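Local coordinates for uncharacterized protein (Pseudomonas syringae pv. tomato, PDB 3K4I) that is of unknown function but adopts the swivelling beta/beta/alpha fold of RraA-like proteins, here assembled as three subunits, at residues I113-R123 with Y133-S144. Residues are numbered along the deposited sequence; the frame is centred on the assembly and turned at random.
Sequences IKGTVIDGVAR and YPLFSRGRFMQS
With CG set opposite the backbone N (chi1 -180°), Tyr133 swings its ring across the start of strand 115-119, while Thr116 turns OG1 beside its own backbone N (chi1 -64°) to meet it. The two hydroxyls, Thr116 OG1 and Tyr133 OH, hydrogen-bond at 2.9 Å, OG1 lying at the ring's edge and near its plane. Tyrosine suits the place: its ring packs on helix 102-110 while its buried hydroxyl finds a polar partner. The strands 115-119 and 135-137 run parallel. Thr116 supplies both bonds of one rung, its N to Pro134 O at 3.0 Å and its O to Phe136 N at 2.9 Å; Ile118 N then bonds to Phe136 O. On the face shared with Thr116, the branched end of Leu135 serves two partners in 113-123: CD1 meets Ile118 CD1, and CD2 rests on Ala122 CB at 3.6 Å, while helix 125-130 packs against the same leucine.

Arg138 comes side-on to Asp119 in a salt bridge, an arginine being able to offer two nitrogens, NE and NH2, to the one oxygen OD1, with NE at 2.9 Å. The carboxylate and guanidinium planes stand 87° apart; NE lies at the anti lone pair of OD1, NH2 above the carboxylate plane. Ser90 holds Asp119 OD2, and Asp161 gives Arg138 a second acidic partner. Farther on, Gly139 O accepts Ala122 N and Ser137 OG from opposite faces of its plane; the backbone angles here would jam a side chain against the preceding carbonyl O, hence glycine. Arg123, extended from CG to NE, sends NH1 to Met142 O at 2.9 Å and also to Asp30 of a neighbouring subunit, linking this loop to the trimer interface. Together, strand 115-119, helix 125-130 and strand 135-137 form a beta-alpha-beta unit within the RraA-like fold.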
loop_
_atom_site.group_PDB
_atom_site.type_symbol
_atom_site.label_atom_id
_atom_site.label_comp_id
_atom_site.label_asym_id
_atom_site.label_seq_id
_atom_site.Cartn_x
_atom_site.Cartn_y
_atom_site.Cartn_z
ATOM N N ILE C 113 10.932 13.015 -18.888
ATOM C CA ILE C 113 9.564 12.705 -18.480
ATOM C C ILE C 113 9.438 12.606 -16.949
ATOM O O ILE C 113 10.247 11.918 -16.304
ATOM C CB ILE C 113 9.086 11.412 -19.143
ATOM C CG1 ILE C 113 9.163 11.578 -20.673
ATOM C CG2 ILE C 113 7.615 11.053 -18.676
ATOM C CD1 ILE C 113 8.943 10.283 -21.507
ATOM N N LYS C 114 8.483 13.340 -16.372
ATOM C CA LYS C 114 8.503 13.658 -14.923
ATOM C C LYS C 114 7.860 12.620 -14.022
ATOM O O LYS C 114 8.174 12.545 -12.830
ATOM C CB LYS C 114 7.827 15.015 -14.620
ATOM C CG LYS C 114 8.247 16.201 -15.483
ATOM C CD LYS C 114 9.626 16.696 -15.132
ATOM C CE LYS C 114 9.741 17.194 -13.698
ATOM N NZ LYS C 114 8.893 18.378 -13.457
ATOM N N GLY C 115 6.919 11.860 -14.581
ATOM C CA GLY C 115 6.210 10.858 -13.804
ATOM C C GLY C 115 5.144 10.179 -14.654
ATOM O O GLY C 115 4.850 10.595 -15.793
ATOM N N THR C 116 4.556 9.146 -14.090
ATOM C CA THR C 116 3.531 8.377 -14.782
ATOM C C THR C 116 2.400 8.109 -13.820
ATOM O O THR C 116 2.633 7.642 -12.698
ATOM C CB THR C 116 4.089 7.049 -15.336
ATOM O OG1 THR C 116 5.077 7.365 -16.314
ATOM C CG2 THR C 116 3.005 6.282 -16.054
ATOM N N VAL C 117 1.190 8.405 -14.283
ATOM C CA VAL C 117 -0.043 8.220 -13.513
ATOM C C VAL C 117 -0.824 7.150 -14.268
ATOM O O VAL C 117 -1.057 7.329 -15.466
ATOM C CB VAL C 117 -0.841 9.529 -13.505
ATOM C CG1 VAL C 117 -2.182 9.334 -12.850
ATOM C CG2 VAL C 117 -0.058 10.606 -12.794
ATOM N N ILE C 118 -1.276 6.089 -13.583
ATOM C CA ILE C 118 -1.931 4.957 -14.256
ATOM C C ILE C 118 -3.271 4.566 -13.661
ATOM O O ILE C 118 -3.361 4.211 -12.480
ATOM C CB ILE C 118 -1.030 3.693 -14.297
ATOM C CG1 ILE C 118 0.362 4.039 -14.821
ATOM C CG2 ILE C 118 -1.644 2.634 -15.191
ATOM C CD1 ILE C 118 1.347 2.892 -14.733
ATOM N N ASP C 119 -4.291 4.624 -14.518
ATOM C CA ASP C 119 -5.613 4.073 -14.210
ATOM C C ASP C 119 -5.497 2.600 -14.616
ATOM O O ASP C 119 -5.941 2.195 -15.682
ATOM C CB ASP C 119 -6.683 4.846 -14.998
ATOM C CG ASP C 119 -8.056 4.168 -14.991
ATOM O OD1 ASP C 119 -8.410 3.580 -13.976
ATOM O OD2 ASP C 119 -8.749 4.249 -16.030
ATOM N N GLY C 120 -4.888 1.815 -13.732
ATOM C CA GLY C 120 -4.376 0.512 -14.070
ATOM C C GLY C 120 -3.178 0.223 -13.189
ATOM O O GLY C 120 -2.987 0.866 -12.155
ATOM N N VAL C 121 -2.379 -0.754 -13.585
ATOM C CA VAL C 121 -1.239 -1.189 -12.762
ATOM C C VAL C 121 0.083 -1.193 -13.530
ATOM O O VAL C 121 0.092 -1.088 -14.776
ATOM C CB VAL C 121 -1.517 -2.568 -12.107
ATOM C CG1 VAL C 121 -2.710 -2.455 -11.156
ATOM C CG2 VAL C 121 -1.727 -3.678 -13.154
ATOM N N ALA C 122 1.188 -1.266 -12.785
ATOM C CA ALA C 122 2.538 -1.243 -13.367
ATOM C C ALA C 122 3.365 -2.435 -12.913
ATOM O O ALA C 122 3.076 -3.022 -11.869
ATOM C CB ALA C 122 3.259 0.064 -12.978
ATOM N N ARG C 123 4.406 -2.763 -13.675
ATOM C CA ARG C 123 5.358 -3.815 -13.285
ATOM C C ARG C 123 6.742 -3.235 -13.063
ATOM O O ARG C 123 6.933 -2.030 -13.221
ATOM C CB ARG C 123 5.391 -4.949 -14.316
ATOM C CG ARG C 123 6.065 -4.677 -15.655
ATOM C CD ARG C 123 5.877 -5.929 -16.480
ATOM N NE ARG C 123 6.583 -5.877 -17.755
ATOM C CZ ARG C 123 6.722 -6.935 -18.543
ATOM N NH1 ARG C 123 6.189 -8.104 -18.173
ATOM N NH2 ARG C 123 7.367 -6.819 -19.691
ATOM N N TYR C 133 11.613 6.935 -9.470
ATOM C CA TYR C 133 10.759 7.511 -10.508
ATOM C C TYR C 133 9.336 7.698 -9.959
ATOM O O TYR C 133 8.777 6.782 -9.356
ATOM C CB TYR C 133 10.707 6.601 -11.731
ATOM C CG TYR C 133 9.829 7.168 -12.828
ATOM C CD1 TYR C 133 10.247 8.298 -13.546
ATOM C CD2 TYR C 133 8.605 6.573 -13.175
ATOM C CE1 TYR C 133 9.485 8.847 -14.541
ATOM C CE2 TYR C 133 7.817 7.123 -14.203
ATOM C CZ TYR C 133 8.278 8.265 -14.885
ATOM O OH TYR C 133 7.527 8.825 -15.900
ATOM N N PRO C 134 8.740 8.886 -10.163
ATOM C CA PRO C 134 7.427 9.129 -9.601
ATOM C C PRO C 134 6.293 8.384 -10.335
ATOM O O PRO C 134 5.789 8.840 -11.359
ATOM C CB PRO C 134 7.284 10.656 -9.693
ATOM C CG PRO C 134 8.751 11.164 -9.781
ATOM C CD PRO C 134 9.336 10.133 -10.699
ATOM N N LEU C 135 5.959 7.219 -9.795
ATOM C CA LEU C 135 4.914 6.350 -10.361
ATOM C C LEU C 135 3.713 6.299 -9.466
ATOM O O LEU C 135 3.827 6.022 -8.259
ATOM C CB LEU C 135 5.454 4.910 -10.499
ATOM C CG LEU C 135 4.431 3.843 -10.940
ATOM C CD1 LEU C 135 4.087 4.191 -12.346
ATOM C CD2 LEU C 135 5.041 2.459 -10.893
ATOM N N PHE C 136 2.547 6.503 -10.075
ATOM C CA PHE C 136 1.291 6.451 -9.365
ATOM C C PHE C 136 0.381 5.499 -10.104
ATOM O O PHE C 136 0.256 5.597 -11.330
ATOM C CB PHE C 136 0.740 7.868 -9.326
ATOM C CG PHE C 136 1.683 8.828 -8.697
ATOM C CD1 PHE C 136 1.581 9.137 -7.339
ATOM C CD2 PHE C 136 2.723 9.382 -9.438
ATOM C CE1 PHE C 136 2.481 10.016 -6.742
ATOM C CE2 PHE C 136 3.666 10.246 -8.826
ATOM C CZ PHE C 136 3.536 10.556 -7.476
ATOM N N SER C 137 -0.242 4.564 -9.390
ATOM C CA SER C 137 -1.061 3.568 -10.054
ATOM C C SER C 137 -2.016 2.931 -9.071
ATOM O O SER C 137 -1.917 3.152 -7.871
ATOM C CB SER C 137 -0.166 2.457 -10.630
ATOM O OG SER C 137 0.426 1.708 -9.579
ATOM N N ARG C 138 -2.914 2.102 -9.591
ATOM C CA ARG C 138 -3.829 1.343 -8.743
ATOM C C ARG C 138 -3.182 0.106 -8.133
ATOM O O ARG C 138 -3.846 -0.705 -7.462
ATOM C CB ARG C 138 -5.057 0.924 -9.537
ATOM C CG ARG C 138 -5.875 2.122 -10.024
ATOM C CD ARG C 138 -7.258 1.712 -10.548
ATOM N NE ARG C 138 -7.848 2.878 -11.218
ATOM C CZ ARG C 138 -8.311 3.970 -10.603
ATOM N NH1 ARG C 138 -8.305 4.057 -9.290
ATOM N NH2 ARG C 138 -8.791 4.992 -11.333
ATOM N N GLY C 139 -1.904 -0.088 -8.391
ATOM C CA GLY C 139 -1.248 -1.275 -7.839
ATOM C C GLY C 139 -0.109 -1.794 -8.670
ATOM O O GLY C 139 0.344 -1.128 -9.627
ATOM N N ARG C 140 0.320 -2.987 -8.297
ATOM C CA ARG C 140 1.530 -3.620 -8.803
ATOM C C ARG C 140 1.217 -5.014 -9.297
ATOM O O ARG C 140 0.527 -5.773 -8.605
ATOM C CB ARG C 140 2.574 -3.706 -7.697
ATOM C CG ARG C 140 2.917 -2.354 -7.029
ATOM C CD ARG C 140 3.576 -2.546 -5.687
ATOM N NE ARG C 140 4.161 -1.284 -5.186
ATOM C CZ ARG C 140 5.101 -1.233 -4.243
ATOM N NH1 ARG C 140 5.543 -2.352 -3.663
ATOM N NH2 ARG C 140 5.595 -0.067 -3.862
ATOM N N PHE C 141 1.718 -5.329 -10.495
ATOM C CA PHE C 141 1.595 -6.679 -11.072
ATOM C C PHE C 141 2.775 -6.926 -12.012
ATOM O O PHE C 141 3.639 -6.079 -12.124
ATOM C CB PHE C 141 0.243 -6.836 -11.776
ATOM C CG PHE C 141 -0.214 -8.268 -11.927
ATOM C CD1 PHE C 141 -0.836 -8.688 -13.100
ATOM C CD2 PHE C 141 -0.023 -9.198 -10.898
ATOM C CE1 PHE C 141 -1.280 -10.011 -13.256
ATOM C CE2 PHE C 141 -0.470 -10.540 -11.043
ATOM C CZ PHE C 141 -1.093 -10.938 -12.226
HETATM N N MSE C 142 2.829 -8.068 -12.690
HETATM C CA MSE C 142 3.980 -8.369 -13.553
HETATM C C MSE C 142 3.629 -8.764 -14.986
HETATM O O MSE C 142 4.499 -8.775 -15.868
HETATM C CB MSE C 142 4.877 -9.441 -12.904
HETATM C CG MSE C 142 4.452 -10.866 -13.137
HETATM SE SE MSE C 142 2.747 -11.387 -12.324
HETATM C CE MSE C 142 3.236 -11.052 -10.438
ATOM N N GLN C 143 2.362 -9.097 -15.226
ATOM C CA GLN C 143 1.953 -9.604 -16.540
ATOM C C GLN C 143 1.907 -8.461 -17.552
ATOM O O GLN C 143 1.386 -7.375 -17.269
ATOM C CB GLN C 143 0.615 -10.357 -16.472
ATOM C CG GLN C 143 0.694 -11.661 -15.678
ATOM C CD GLN C 143 -0.614 -12.453 -15.662
ATOM O OE1 GLN C 143 -0.644 -13.573 -15.176
ATOM N NE2 GLN C 143 -1.687 -11.870 -16.184
ATOM N N SER C 144 2.495 -8.729 -18.705
ATOM C CA SER C 144 2.691 -7.780 -19.796
ATOM C C SER C 144 1.369 -7.368 -20.418
ATOM O O SER C 144 0.413 -8.144 -20.395
ATOM C CB SER C 144 3.556 -8.454 -20.857
ATOM O OG SER C 144 3.634 -7.699 -22.048
#